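Lactaldehyde dehydrogenase (Methanocaldococcus jannaschii, PDB 3PQA) oxidises lactaldehyde to lactate for coenzyme F420 biosynthesis, working as a homotetramer that prefers NAD over NADP as the electron acceptor. Local coordinates at residues Val250-Asp255 with Asp284-Asp289; Pro29-Glu34 with Leu196-Gly201; Gly315-Val320 with Ala349-Thr354; Asn64-Ile69 with Arg97-Phe102; Glu48-Leu53 with Gly158-His163. One frame throughout, in Å; residues are numbered along the deposited sequence.

Overall arrangement
The five contacts range from polar to apolar according to the elements they join. Contact 4, its centre about 17 Å from that of the chain, is buried throughout, helix against helix, without polar bonds across it and almost all aliphatic and aromatic groups. Contact 5 also lacks direct polar bonds, but there a helix meets a glycine turn and the start of a strand. Contacts 1 and 3 each have one backbone bond, contact 2 adds a threonine hydroxyl bond, and each of the three has a bridging water; contact 1, far from the centre, includes exposed Lys252 and Ser286. Contacts 2 and 5 touch through Leu197 N and His163 O, probably hydrogen-bonded between neighbouring parallel strands. Contacts 1 and 3 share a second sheet.

Contact 1 (Val250-Asp255 with Asp284-Asp289); sequences VLKDAD and DESIAD
Val250 is tied to the 284-289 segment through both backbone and side chain. Its carbonyl O accepts a hydrogen bond from Asp284 N at 3.1 Å, while its CG1, held anti to the backbone N (chi1 178°), rests 3.7 Å from CD1 of Ile287. Leu251 turns its side chain away, onto Ile399 and Thr401, and takes part instead through its carbonyl O, which lies 3.5 Å from Ile287 CD1 and also accepts from Ala254 N to close a type I turn. Here the chain leaves strand 246-250, the parallel neighbour of strand 278-284; with helix 256-268 between them the two strands form a beta-alpha-beta crossover, and the contact joins their C-terminal ends. Lys252 follows, its backbone N donating to a water that in turn donates to Asp284 OD1 (2.7 Å). Lys252 CB lies beside the Asp284 carboxylate and comes 3.4 Å from Ser286 OG. Farther out, NZ has Glu381 as a weak, long ion-pair partner. The other carboxylate oxygen, OD2, is met on its anti side by Ser286 N at 2.9 Å, an Asx turn that steadies the Asp284 group. Asp255 ends the segment by capping helix 256-268, its OD1 accepting from Lys258 N.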
# COMPACT_ATOMS: atom_id res chain seq x y z
N VAL B 250 -19.43 -14.36 -25.95
CA VAL B 250 -18.66 -14.20 -27.18
C VAL B 250 -19.39 -13.17 -28.02
O VAL B 250 -20.47 -13.46 -28.56
CB VAL B 250 -18.54 -15.53 -27.97
CG1 VAL B 250 -17.76 -15.35 -29.29
CG2 VAL B 250 -17.89 -16.62 -27.11
N LEU B 251 -18.82 -11.97 -28.12
CA LEU B 251 -19.42 -10.90 -28.93
C LEU B 251 -19.11 -11.11 -30.42
O LEU B 251 -18.19 -11.84 -30.77
CB LEU B 251 -18.96 -9.51 -28.48
CG LEU B 251 -19.31 -9.12 -27.04
CD1 LEU B 251 -19.06 -7.64 -26.84
CD2 LEU B 251 -20.75 -9.43 -26.72
N LYS B 252 -19.86 -10.45 -31.29
CA LYS B 252 -19.72 -10.68 -32.73
C LYS B 252 -18.37 -10.25 -33.30
O LYS B 252 -18.00 -10.68 -34.40
CB LYS B 252 -20.87 -10.02 -33.51
CG LYS B 252 -20.88 -8.50 -33.45
CD LYS B 252 -22.11 -7.94 -34.17
CE LYS B 252 -22.16 -6.43 -34.10
NZ LYS B 252 -22.45 -5.94 -32.71
N ASP B 253 -17.63 -9.40 -32.58
CA ASP B 253 -16.32 -8.98 -33.05
C ASP B 253 -15.16 -9.81 -32.47
O ASP B 253 -13.99 -9.48 -32.68
CB ASP B 253 -16.10 -7.49 -32.75
CG ASP B 253 -15.86 -7.22 -31.28
OD1 ASP B 253 -16.60 -7.80 -30.44
OD2 ASP B 253 -14.93 -6.47 -30.97
N ALA B 254 -15.47 -10.88 -31.74
CA ALA B 254 -14.45 -11.73 -31.12
C ALA B 254 -13.58 -12.43 -32.16
O ALA B 254 -14.05 -12.77 -33.24
CB ALA B 254 -15.10 -12.76 -30.21
N ASP B 255 -12.29 -12.62 -31.83
CA ASP B 255 -11.43 -13.52 -32.59
C ASP B 255 -11.91 -14.95 -32.31
O ASP B 255 -11.66 -15.48 -31.24
CB ASP B 255 -9.98 -13.36 -32.14
CG ASP B 255 -9.02 -14.26 -32.92
OD1 ASP B 255 -9.36 -15.43 -33.21
OD2 ASP B 255 -7.89 -13.80 -33.22
N ASP B 284 -23.22 -14.22 -29.83
CA ASP B 284 -24.03 -13.36 -30.69
C ASP B 284 -24.68 -14.18 -31.81
O ASP B 284 -24.01 -14.99 -32.44
CB ASP B 284 -23.20 -12.25 -31.30
CG ASP B 284 -24.06 -11.15 -31.90
OD1 ASP B 284 -24.36 -10.19 -31.17
OD2 ASP B 284 -24.48 -11.28 -33.07
N GLU B 285 -25.97 -13.93 -32.04
CA GLU B 285 -26.74 -14.58 -33.11
C GLU B 285 -26.00 -14.59 -34.44
O GLU B 285 -26.04 -15.59 -35.18
CB GLU B 285 -28.09 -13.87 -33.33
CG GLU B 285 -29.12 -14.20 -32.27
CD GLU B 285 -30.45 -13.47 -32.47
OE1 GLU B 285 -30.62 -12.81 -33.52
OE2 GLU B 285 -31.30 -13.53 -31.56
N SER B 286 -25.35 -13.47 -34.73
CA SER B 286 -24.74 -13.25 -36.04
C SER B 286 -23.57 -14.21 -36.30
O SER B 286 -23.25 -14.50 -37.45
CB SER B 286 -24.31 -11.79 -36.22
OG SER B 286 -23.01 -11.56 -35.70
N ILE B 287 -22.95 -14.73 -35.23
CA ILE B 287 -21.79 -15.60 -35.40
C ILE B 287 -21.97 -17.00 -34.78
O ILE B 287 -21.02 -17.79 -34.74
CB ILE B 287 -20.49 -14.96 -34.82
CG1 ILE B 287 -20.67 -14.58 -33.35
CG2 ILE B 287 -20.03 -13.76 -35.66
CD1 ILE B 287 -19.35 -14.56 -32.57
N ALA B 288 -23.19 -17.28 -34.32
CA ALA B 288 -23.48 -18.47 -33.52
C ALA B 288 -23.22 -19.77 -34.28
O ALA B 288 -22.59 -20.69 -33.74
CB ALA B 288 -24.90 -18.43 -32.99
N ASP B 289 -23.69 -19.85 -35.52
CA ASP B 289 -23.45 -21.05 -36.33
C ASP B 289 -21.97 -21.34 -36.54
O ASP B 289 -21.55 -22.50 -36.41
CB ASP B 289 -24.16 -20.97 -37.69
CG ASP B 289 -25.67 -20.91 -37.57
OD1 ASP B 289 -26.24 -21.49 -36.62
OD2 ASP B 289 -26.29 -20.30 -38.46
O HOH W 1 -22.12 -9.16 -30.01

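Contact 2 (Pro29-Glu34 with Leu196-Gly201); sequences PALSRE and LLTGAG. With SO4 (sulfate ion), chain G.
Thr198 and the backbone of Pro29 to Leu31 satisfy one another in a compact polar exchange. Thr198 OG1 donates to Pro29 O at 2.7 Å, approaching from above the carbonyl plane, 38° out of it. The torsion behind this sets OG1 between the backbone N and the carbonyl carbon (chi1 55°), facing the other segment. In return Thr198 O accepts from Leu31 N at 3.0 Å in an almost straight bond. Leu31 O is served by a water, 2.7 Å away, which also accepts from Ala200 N and so bridges the segments a third time. Ala30 N finds its acceptor elsewhere, in Asp13 OD2. Gly199 lets the backbones close in, its CA 3.7 Å from Ala30 CA; a side chain here would press on Leu31 N and on its own preceding carbonyl. Beside these bonds, Leu31 CD2 meets Leu197 CD2 at 3.6 Å, the two side chains crossing at about a right angle. Gly201 N donates to O2 of a sulfate ion at 3.0 Å; the ion, probably from the crystallisation liquor, is also held by His164 NE2 and Ser167 N. The setting is a strand-to-helix loop of the Rossmann-type domain, which, as in related aldehyde dehydrogenases, probably lies near the adenosine end of bound NAD.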
# COMPACT_ATOMS: atom_id res chain seq x y z
N PRO B 29 -8.13 -44.07 7.67
CA PRO B 29 -8.91 -43.86 8.90
C PRO B 29 -10.10 -42.91 8.71
O PRO B 29 -10.03 -41.94 7.94
CB PRO B 29 -7.88 -43.26 9.87
CG PRO B 29 -6.53 -43.58 9.27
CD PRO B 29 -6.76 -43.54 7.80
N ALA B 30 -11.19 -43.22 9.41
CA ALA B 30 -12.30 -42.28 9.51
C ALA B 30 -12.52 -41.97 10.98
O ALA B 30 -12.95 -42.82 11.76
CB ALA B 30 -13.56 -42.83 8.87
N LEU B 31 -12.20 -40.74 11.35
CA LEU B 31 -12.30 -40.29 12.72
C LEU B 31 -13.75 -40.12 13.15
O LEU B 31 -14.59 -39.68 12.38
CB LEU B 31 -11.55 -38.96 12.88
CG LEU B 31 -10.03 -38.99 13.04
CD1 LEU B 31 -9.33 -39.69 11.89
CD2 LEU B 31 -9.53 -37.56 13.17
N SER B 32 -14.03 -40.50 14.39
CA SER B 32 -15.32 -40.22 15.00
C SER B 32 -15.38 -38.75 15.40
O SER B 32 -14.35 -38.07 15.46
CB SER B 32 -15.48 -41.07 16.26
OG SER B 32 -14.53 -40.68 17.22
N ARG B 33 -16.59 -38.26 15.68
CA ARG B 33 -16.76 -36.89 16.18
C ARG B 33 -15.93 -36.68 17.44
O ARG B 33 -15.33 -35.61 17.63
CB ARG B 33 -18.23 -36.57 16.46
CG ARG B 33 -18.45 -35.13 16.96
CD ARG B 33 -19.93 -34.72 17.06
NE ARG B 33 -20.65 -34.88 15.80
CZ ARG B 33 -20.75 -33.96 14.85
NH1 ARG B 33 -20.17 -32.77 14.96
NH2 ARG B 33 -21.45 -34.25 13.76
N GLU B 34 -15.87 -37.71 18.29
CA GLU B 34 -15.12 -37.62 19.54
C GLU B 34 -13.61 -37.56 19.29
O GLU B 34 -12.89 -36.88 20.01
CB GLU B 34 -15.47 -38.78 20.49
CG GLU B 34 -15.11 -38.51 21.94
CD GLU B 34 -15.64 -37.18 22.44
OE1 GLU B 34 -16.83 -36.89 22.23
OE2 GLU B 34 -14.85 -36.41 23.04
N LEU B 196 -4.14 -33.39 10.14
CA LEU B 196 -5.00 -33.89 9.07
C LEU B 196 -6.03 -34.84 9.67
O LEU B 196 -5.67 -35.83 10.32
CB LEU B 196 -4.18 -34.57 7.98
CG LEU B 196 -4.94 -34.95 6.70
CD1 LEU B 196 -5.24 -33.75 5.77
CD2 LEU B 196 -4.16 -36.02 5.94
N LEU B 197 -7.30 -34.51 9.47
CA LEU B 197 -8.42 -35.26 10.04
C LEU B 197 -9.29 -35.85 8.92
O LEU B 197 -10.10 -35.14 8.29
CB LEU B 197 -9.26 -34.36 10.96
CG LEU B 197 -8.55 -33.56 12.06
CD1 LEU B 197 -9.58 -32.85 12.93
CD2 LEU B 197 -7.64 -34.46 12.91
N THR B 198 -9.08 -37.14 8.65
CA THR B 198 -9.81 -37.83 7.59
C THR B 198 -11.10 -38.45 8.12
O THR B 198 -11.20 -38.77 9.30
CB THR B 198 -8.95 -38.89 6.85
OG1 THR B 198 -8.39 -39.83 7.78
CG2 THR B 198 -7.82 -38.21 6.06
N GLY B 199 -12.08 -38.60 7.23
CA GLY B 199 -13.34 -39.24 7.60
C GLY B 199 -14.52 -38.60 6.90
O GLY B 199 -14.35 -37.87 5.93
N ALA B 200 -15.71 -38.86 7.43
CA ALA B 200 -16.94 -38.39 6.83
C ALA B 200 -17.07 -36.88 7.03
O ALA B 200 -17.00 -36.40 8.16
CB ALA B 200 -18.14 -39.12 7.44
N GLY B 201 -17.26 -36.17 5.92
CA GLY B 201 -17.45 -34.71 5.97
C GLY B 201 -18.52 -34.32 6.96
O GLY B 201 -18.36 -33.36 7.70
S SO4 G . -16.34 -35.91 2.44
O1 SO4 G . -16.15 -36.16 1.02
O2 SO4 G . -16.86 -37.10 3.11
O3 SO4 G . -15.05 -35.55 3.02
O4 SO4 G . -17.29 -34.82 2.62
O HOH W 2 -15.77 -40.06 9.97

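Contact 3 (Gly315-Val320 with Ala349-Thr354); sequences GPLISV and ALFYPT
Leu317 N donates to Ala349 O at 2.9 Å, the one direct hydrogen bond between the segments, with N above the carbonyl plane, 41° out of it. A second polar link is indirect: one water donates to both Gly315 O and Phe351 O, at 2.8 Å each, joining the two backbones at a second place. Around these links the apolar groups pack. Ala349 CB points into the curl of the 315-320 loop, 3.6 Å from Leu317 O and nearly as close to Ser319 O, with Val320 CG2 and Pro316 CB somewhat farther off. Leu350 reaches back over the Gly315-Pro316 peptide; with CG anti to its backbone N (chi1 -168°), CD1 comes to rest 3.5 Å from Pro316 N. Leu317 answers from the other segment, its CD1 lying 3.7 Å from Phe351 CB and meeting the ring obliquely. Shortening Leu317 to an alanine removes CG and both methyls, which is likely to open a gap beside Phe351 CB and leave the ring less firmly positioned. Ser319 OG caps helix 320-335 by accepting from His322 N. That helix also packs on the contact, His322 and Ala323 against Leu317 and Val326 against Phe351, while strand 350-357 runs parallel to strand 373-379, whose Val373 touches the same ring, and antiparallel to strands 339-342 and 346-347.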
# COMPACT_ATOMS: atom_id res chain seq x y z
N GLY B 315 -10.40 -37.11 -18.34
CA GLY B 315 -10.61 -38.31 -17.52
C GLY B 315 -12.03 -38.41 -17.00
O GLY B 315 -12.92 -37.66 -17.43
N PRO B 316 -12.26 -39.33 -16.05
CA PRO B 316 -13.60 -39.53 -15.53
C PRO B 316 -14.05 -38.44 -14.54
O PRO B 316 -13.21 -37.69 -14.01
CB PRO B 316 -13.47 -40.85 -14.77
CG PRO B 316 -12.06 -40.79 -14.23
CD PRO B 316 -11.26 -40.15 -15.34
N LEU B 317 -15.36 -38.37 -14.31
CA LEU B 317 -15.91 -37.63 -13.18
C LEU B 317 -15.57 -38.36 -11.88
O LEU B 317 -15.18 -39.53 -11.89
CB LEU B 317 -17.42 -37.44 -13.33
CG LEU B 317 -17.86 -36.68 -14.59
CD1 LEU B 317 -19.37 -36.55 -14.62
CD2 LEU B 317 -17.21 -35.29 -14.63
N ILE B 318 -15.71 -37.67 -10.75
CA ILE B 318 -15.17 -38.17 -9.49
C ILE B 318 -15.91 -39.39 -8.94
O ILE B 318 -15.37 -40.11 -8.09
CB ILE B 318 -15.13 -37.06 -8.41
CG1 ILE B 318 -14.19 -37.45 -7.26
CG2 ILE B 318 -16.55 -36.75 -7.92
CD1 ILE B 318 -12.71 -37.70 -7.68
N SER B 319 -17.14 -39.62 -9.40
CA SER B 319 -17.93 -40.76 -8.94
C SER B 319 -18.97 -41.15 -9.98
O SER B 319 -19.39 -40.31 -10.79
CB SER B 319 -18.63 -40.44 -7.62
OG SER B 319 -19.74 -39.58 -7.82
N VAL B 320 -19.38 -42.42 -9.95
CA VAL B 320 -20.48 -42.90 -10.79
C VAL B 320 -21.77 -42.18 -10.42
O VAL B 320 -22.53 -41.78 -11.30
CB VAL B 320 -20.67 -44.44 -10.66
CG1 VAL B 320 -21.71 -44.93 -11.65
CG2 VAL B 320 -19.36 -45.14 -10.91
N ALA B 349 -18.27 -43.71 -14.75
CA ALA B 349 -18.04 -42.31 -14.38
C ALA B 349 -17.40 -41.48 -15.50
O ALA B 349 -17.27 -40.25 -15.38
CB ALA B 349 -17.22 -42.22 -13.09
N LEU B 350 -17.00 -42.14 -16.59
CA LEU B 350 -16.38 -41.45 -17.71
C LEU B 350 -17.45 -40.74 -18.55
O LEU B 350 -18.23 -41.38 -19.27
CB LEU B 350 -15.53 -42.41 -18.56
CG LEU B 350 -14.59 -41.79 -19.61
CD1 LEU B 350 -13.54 -40.88 -18.96
CD2 LEU B 350 -13.91 -42.87 -20.45
N PHE B 351 -17.50 -39.42 -18.42
CA PHE B 351 -18.52 -38.63 -19.09
C PHE B 351 -17.93 -37.90 -20.28
O PHE B 351 -16.96 -37.14 -20.14
CB PHE B 351 -19.19 -37.65 -18.13
CG PHE B 351 -20.62 -37.35 -18.47
CD1 PHE B 351 -20.93 -36.53 -19.55
CD2 PHE B 351 -21.65 -37.93 -17.74
CE1 PHE B 351 -22.25 -36.26 -19.88
CE2 PHE B 351 -22.98 -37.69 -18.08
CZ PHE B 351 -23.28 -36.84 -19.15
N TYR B 352 -18.51 -38.11 -21.46
CA TYR B 352 -17.94 -37.56 -22.68
C TYR B 352 -18.29 -36.08 -22.87
O TYR B 352 -19.36 -35.64 -22.44
CB TYR B 352 -18.34 -38.41 -23.89
CG TYR B 352 -17.63 -39.74 -23.86
CD1 TYR B 352 -18.04 -40.76 -22.99
CD2 TYR B 352 -16.50 -39.96 -24.65
CE1 TYR B 352 -17.36 -41.96 -22.92
CE2 TYR B 352 -15.82 -41.17 -24.59
CZ TYR B 352 -16.25 -42.16 -23.72
OH TYR B 352 -15.58 -43.37 -23.66
N PRO B 353 -17.36 -35.31 -23.48
CA PRO B 353 -17.65 -33.91 -23.82
C PRO B 353 -19.04 -33.78 -24.45
O PRO B 353 -19.34 -34.45 -25.45
CB PRO B 353 -16.52 -33.57 -24.79
CG PRO B 353 -15.36 -34.33 -24.22
CD PRO B 353 -15.96 -35.65 -23.76
N THR B 354 -19.87 -32.95 -23.83
CA THR B 354 -21.29 -32.81 -24.18
C THR B 354 -21.61 -31.34 -24.43
O THR B 354 -21.26 -30.47 -23.63
CB THR B 354 -22.17 -33.43 -23.07
OG1 THR B 354 -21.93 -34.84 -23.02
CG2 THR B 354 -23.65 -33.18 -23.33
O HOH W 3 -15.72 -37.36 -17.68

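Contact 4 (Asn64-Ile69 with Arg97-Phe102); sequences NIAKQI and RSIGTF
Antiparallel helix packing, largely apolar, joins Ile65, Ala66 and Ile69 to Ser98, Ile99 and Phe102 in the interior of the chain. The local axes approach to 8.4 Å, and their N-to-C directions differ by 166°. Ile65 CG2 sits over the middle of the Phe102 ring, 3.4 Å from its centroid and only 3° off the normal, a well-centred CH-pi contact. Being anti to the backbone N of Ile65, this methyl is carried across to the ring. Ile69 CD1 adds an oblique approach, 3.7 Å from Phe102 CD2. These segments belong to helices 55-71 and 88-111, which pack on helices of the alpha/beta sheet domain: Ile65 touches Ile180 and Ala183 of helix 171-186, and Phe102 touches Ala148 and Ala152 of helix 145-156. Replacing Phe102 by an alanine takes away the ring, and would probably leave Ile65 CG2 and Ile69 CD1 without the surface they pack on and open a gap toward Ala148 and Ala152. Where the helices come nearest, small Ala66 lies with CB 3.8 Å from Ile99 O. Ile69 and Ile99 lie alongside, pointing opposite ways, with Ile69 CG2 3.5 Å from Ile99 CG1. Ser98 OG, beside Ile69 CG2, is hydrogen-bonded to Val95 O within its own helix.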
# COMPACT_ATOMS: atom_id res chain seq x y z
N ASN B 64 10.82 -25.63 2.98
CA ASN B 64 11.10 -27.06 3.01
C ASN B 64 9.93 -27.88 2.52
O ASN B 64 10.12 -28.89 1.87
CB ASN B 64 11.58 -27.53 4.38
CG ASN B 64 12.07 -28.98 4.36
OD1 ASN B 64 11.39 -29.86 4.83
ND2 ASN B 64 13.25 -29.21 3.79
N ILE B 65 8.71 -27.44 2.80
CA ILE B 65 7.53 -28.09 2.25
C ILE B 65 7.59 -28.01 0.72
O ILE B 65 7.41 -29.03 0.03
CB ILE B 65 6.22 -27.49 2.81
CG1 ILE B 65 6.04 -27.91 4.28
CG2 ILE B 65 5.02 -27.94 1.99
CD1 ILE B 65 5.01 -27.13 5.05
N ALA B 66 7.88 -26.82 0.20
CA ALA B 66 8.03 -26.65 -1.24
C ALA B 66 9.11 -27.57 -1.80
O ALA B 66 8.93 -28.18 -2.86
CB ALA B 66 8.33 -25.20 -1.59
N LYS B 67 10.24 -27.66 -1.10
CA LYS B 67 11.34 -28.49 -1.56
C LYS B 67 10.91 -29.96 -1.65
O LYS B 67 11.17 -30.62 -2.65
CB LYS B 67 12.56 -28.33 -0.67
CG LYS B 67 13.78 -29.12 -1.14
CD LYS B 67 15.00 -28.76 -0.32
CE LYS B 67 16.17 -29.69 -0.64
NZ LYS B 67 16.10 -30.97 0.14
N GLN B 68 10.24 -30.45 -0.61
CA GLN B 68 9.77 -31.85 -0.61
C GLN B 68 8.76 -32.17 -1.72
O GLN B 68 8.82 -33.25 -2.33
CB GLN B 68 9.16 -32.22 0.72
CG GLN B 68 10.14 -32.28 1.89
CD GLN B 68 9.41 -32.69 3.14
OE1 GLN B 68 8.92 -33.82 3.23
NE2 GLN B 68 9.28 -31.77 4.08
N ILE B 69 7.83 -31.24 -1.96
CA ILE B 69 6.82 -31.41 -3.02
C ILE B 69 7.54 -31.50 -4.36
O ILE B 69 7.23 -32.37 -5.18
CB ILE B 69 5.80 -30.24 -3.05
CG1 ILE B 69 4.94 -30.24 -1.78
CG2 ILE B 69 4.89 -30.33 -4.30
CD1 ILE B 69 4.01 -29.01 -1.62
N ARG B 97 2.03 -25.74 -9.33
CA ARG B 97 1.37 -24.61 -8.67
C ARG B 97 1.54 -24.66 -7.15
O ARG B 97 1.78 -23.64 -6.50
CB ARG B 97 -0.12 -24.57 -8.98
CG ARG B 97 -0.47 -24.77 -10.42
CD ARG B 97 -0.62 -23.50 -11.13
NE ARG B 97 -1.97 -22.97 -10.97
CZ ARG B 97 -2.48 -22.01 -11.74
NH1 ARG B 97 -3.71 -21.56 -11.52
NH2 ARG B 97 -1.77 -21.51 -12.74
N SER B 98 1.35 -25.86 -6.57
CA SER B 98 1.45 -26.02 -5.12
C SER B 98 2.83 -25.65 -4.58
O SER B 98 2.92 -25.07 -3.50
CB SER B 98 1.01 -27.44 -4.69
OG SER B 98 2.03 -28.40 -4.93
N ILE B 99 3.88 -25.96 -5.36
CA ILE B 99 5.25 -25.56 -4.99
C ILE B 99 5.30 -24.04 -4.90
O ILE B 99 5.80 -23.48 -3.91
CB ILE B 99 6.30 -26.07 -6.01
CG1 ILE B 99 6.28 -27.61 -6.05
CG2 ILE B 99 7.68 -25.59 -5.65
CD1 ILE B 99 6.91 -28.20 -7.32
N GLY B 100 4.76 -23.39 -5.93
CA GLY B 100 4.70 -21.93 -5.98
C GLY B 100 3.93 -21.30 -4.82
O GLY B 100 4.35 -20.27 -4.28
N THR B 101 2.83 -21.92 -4.43
CA THR B 101 2.00 -21.41 -3.34
C THR B 101 2.75 -21.44 -2.00
O THR B 101 2.70 -20.47 -1.24
CB THR B 101 0.69 -22.22 -3.27
OG1 THR B 101 -0.01 -22.01 -4.50
CG2 THR B 101 -0.20 -21.78 -2.11
N PHE B 102 3.43 -22.55 -1.72
CA PHE B 102 4.24 -22.61 -0.50
C PHE B 102 5.39 -21.60 -0.53
O PHE B 102 5.66 -20.95 0.48
CB PHE B 102 4.69 -24.05 -0.19
CG PHE B 102 3.64 -24.86 0.52
CD1 PHE B 102 3.41 -24.67 1.89
CD2 PHE B 102 2.86 -25.79 -0.18
CE1 PHE B 102 2.42 -25.41 2.56
CE2 PHE B 102 1.87 -26.52 0.48
CZ PHE B 102 1.65 -26.33 1.85

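Contact 5 (Glu48-Leu53 with Gly158-His163); sequences EVMKNL and GNVIVH
Met50 folds its side chain against Gly158 and Asn159 through two torsions that lie away from the staggered positions, chi1 at -101° and chi2 at -31°, probably a sign of a tightly fitted side chain. With a further bend at chi3, these torsions lay CB, CG and CE along the Gly158-Asn159 backbone. Its CB comes 3.4 Å from Gly158 O, and CG is 3.5 Å from Asn159 O. The methyl CE ends 4.0 Å from Gly158 CA, so the thioether side chain touches the peptides at several points along its length. Val160 completes the seat, with CG2 3.9 Å from Met50 CG; it also packs on Ala43 of helix 33-44.

Gly158, at phi 80°, is the C-prime residue of a Schellman motif that ends helix 145-156, with Asn159 N bonded to Ala154 O and Gly158 N to Ile155 O. The chain then enters strand 160-165, a neighbour of strand 122-138 in the alpha/beta sheet. A side chain on Gly158 would also crowd Met50 O. The side chain of Asn159 points elsewhere, its OD1 accepting from Gly132 N. On the opposing segment, Asn52 secures the end of helix 47-51: its ND2 (2.9 Å) and backbone N reach Glu48 O from opposite faces of the carbonyl plane. Glu48 and Lys51 pack on Glu415 of the second subunit.

Between the segments themselves the attraction is van der Waals, methylene and methyl against carbonyls and a valine; Lys51 N, 3.4 Å from Gly158 O, is too poorly angled to bond. The short helix is therefore docked here by fit of shape, while directional bonding stays within each segment or goes to other parts of the fold.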
# COMPACT_ATOMS: atom_id res chain seq x y z
N GLU B 48 -0.07 -21.24 21.39
CA GLU B 48 1.03 -20.37 21.83
C GLU B 48 2.33 -20.63 21.09
O GLU B 48 3.02 -19.68 20.69
CB GLU B 48 1.22 -20.42 23.35
CG GLU B 48 0.21 -19.55 24.08
CD GLU B 48 0.28 -18.08 23.63
OE1 GLU B 48 -0.72 -17.57 23.09
OE2 GLU B 48 1.33 -17.45 23.82
N VAL B 49 2.67 -21.91 20.90
CA VAL B 49 3.86 -22.30 20.14
C VAL B 49 3.85 -21.74 18.72
O VAL B 49 4.84 -21.13 18.28
CB VAL B 49 4.08 -23.84 20.14
CG1 VAL B 49 5.11 -24.25 19.08
CG2 VAL B 49 4.53 -24.30 21.49
N MET B 50 2.74 -21.94 18.00
CA MET B 50 2.60 -21.41 16.63
C MET B 50 2.61 -19.88 16.59
O MET B 50 3.24 -19.28 15.70
CB MET B 50 1.31 -21.90 15.96
CG MET B 50 1.46 -23.05 14.97
SD MET B 50 2.98 -23.20 14.01
CE MET B 50 2.74 -21.92 12.79
N LYS B 51 1.89 -19.25 17.51
CA LYS B 51 1.79 -17.78 17.56
C LYS B 51 3.17 -17.14 17.74
O LYS B 51 3.42 -16.04 17.24
CB LYS B 51 0.86 -17.36 18.70
CG LYS B 51 0.70 -15.86 18.88
CD LYS B 51 -0.14 -15.60 20.11
CE LYS B 51 -0.40 -14.12 20.29
NZ LYS B 51 -1.15 -13.93 21.56
N ASN B 52 4.06 -17.84 18.42
CA ASN B 52 5.38 -17.29 18.72
C ASN B 52 6.51 -17.81 17.86
O ASN B 52 7.66 -17.45 18.09
CB ASN B 52 5.73 -17.48 20.19
CG ASN B 52 4.86 -16.65 21.09
OD1 ASN B 52 4.91 -15.43 21.06
ND2 ASN B 52 4.06 -17.30 21.88
N LEU B 53 6.20 -18.64 16.88
CA LEU B 53 7.22 -19.14 15.98
C LEU B 53 7.84 -17.97 15.22
O LEU B 53 7.11 -17.17 14.63
CB LEU B 53 6.61 -20.13 14.99
CG LEU B 53 7.48 -21.31 14.60
CD1 LEU B 53 7.74 -22.18 15.83
CD2 LEU B 53 6.81 -22.12 13.51
N GLY B 158 0.96 -17.81 11.65
CA GLY B 158 1.12 -18.31 13.03
C GLY B 158 -0.07 -19.03 13.64
O GLY B 158 -0.22 -19.06 14.86
N ASN B 159 -0.88 -19.64 12.78
CA ASN B 159 -2.06 -20.39 13.18
C ASN B 159 -1.78 -21.87 13.33
O ASN B 159 -1.00 -22.43 12.59
CB ASN B 159 -3.16 -20.24 12.15
CG ASN B 159 -3.65 -18.82 12.04
OD1 ASN B 159 -4.35 -18.33 12.91
ND2 ASN B 159 -3.29 -18.16 10.95
N VAL B 160 -2.47 -22.49 14.29
CA VAL B 160 -2.60 -23.94 14.34
C VAL B 160 -3.67 -24.33 13.30
O VAL B 160 -4.62 -23.58 13.08
CB VAL B 160 -3.02 -24.37 15.76
CG1 VAL B 160 -3.43 -25.84 15.79
CG2 VAL B 160 -1.86 -24.11 16.72
N ILE B 161 -3.51 -25.50 12.69
CA ILE B 161 -4.43 -25.96 11.65
C ILE B 161 -5.08 -27.32 11.96
O ILE B 161 -4.39 -28.27 12.35
CB ILE B 161 -3.69 -26.09 10.32
CG1 ILE B 161 -3.01 -24.77 9.95
CG2 ILE B 161 -4.66 -26.54 9.21
CD1 ILE B 161 -1.87 -24.95 8.93
N VAL B 162 -6.40 -27.40 11.80
CA VAL B 162 -7.10 -28.68 11.69
C VAL B 162 -7.71 -28.75 10.30
O VAL B 162 -8.41 -27.82 9.86
CB VAL B 162 -8.14 -28.91 12.81
CG1 VAL B 162 -7.44 -29.05 14.17
CG2 VAL B 162 -9.19 -27.80 12.85
N HIS B 163 -7.39 -29.82 9.58
CA HIS B 163 -7.62 -29.85 8.15
C HIS B 163 -8.36 -31.11 7.77
O HIS B 163 -7.82 -32.21 7.95
CB HIS B 163 -6.25 -29.78 7.45
CG HIS B 163 -6.31 -30.01 5.96
ND1 HIS B 163 -5.20 -30.39 5.24
CD2 HIS B 163 -7.33 -29.91 5.07
CE1 HIS B 163 -5.54 -30.52 3.96
NE2 HIS B 163 -6.82 -30.22 3.84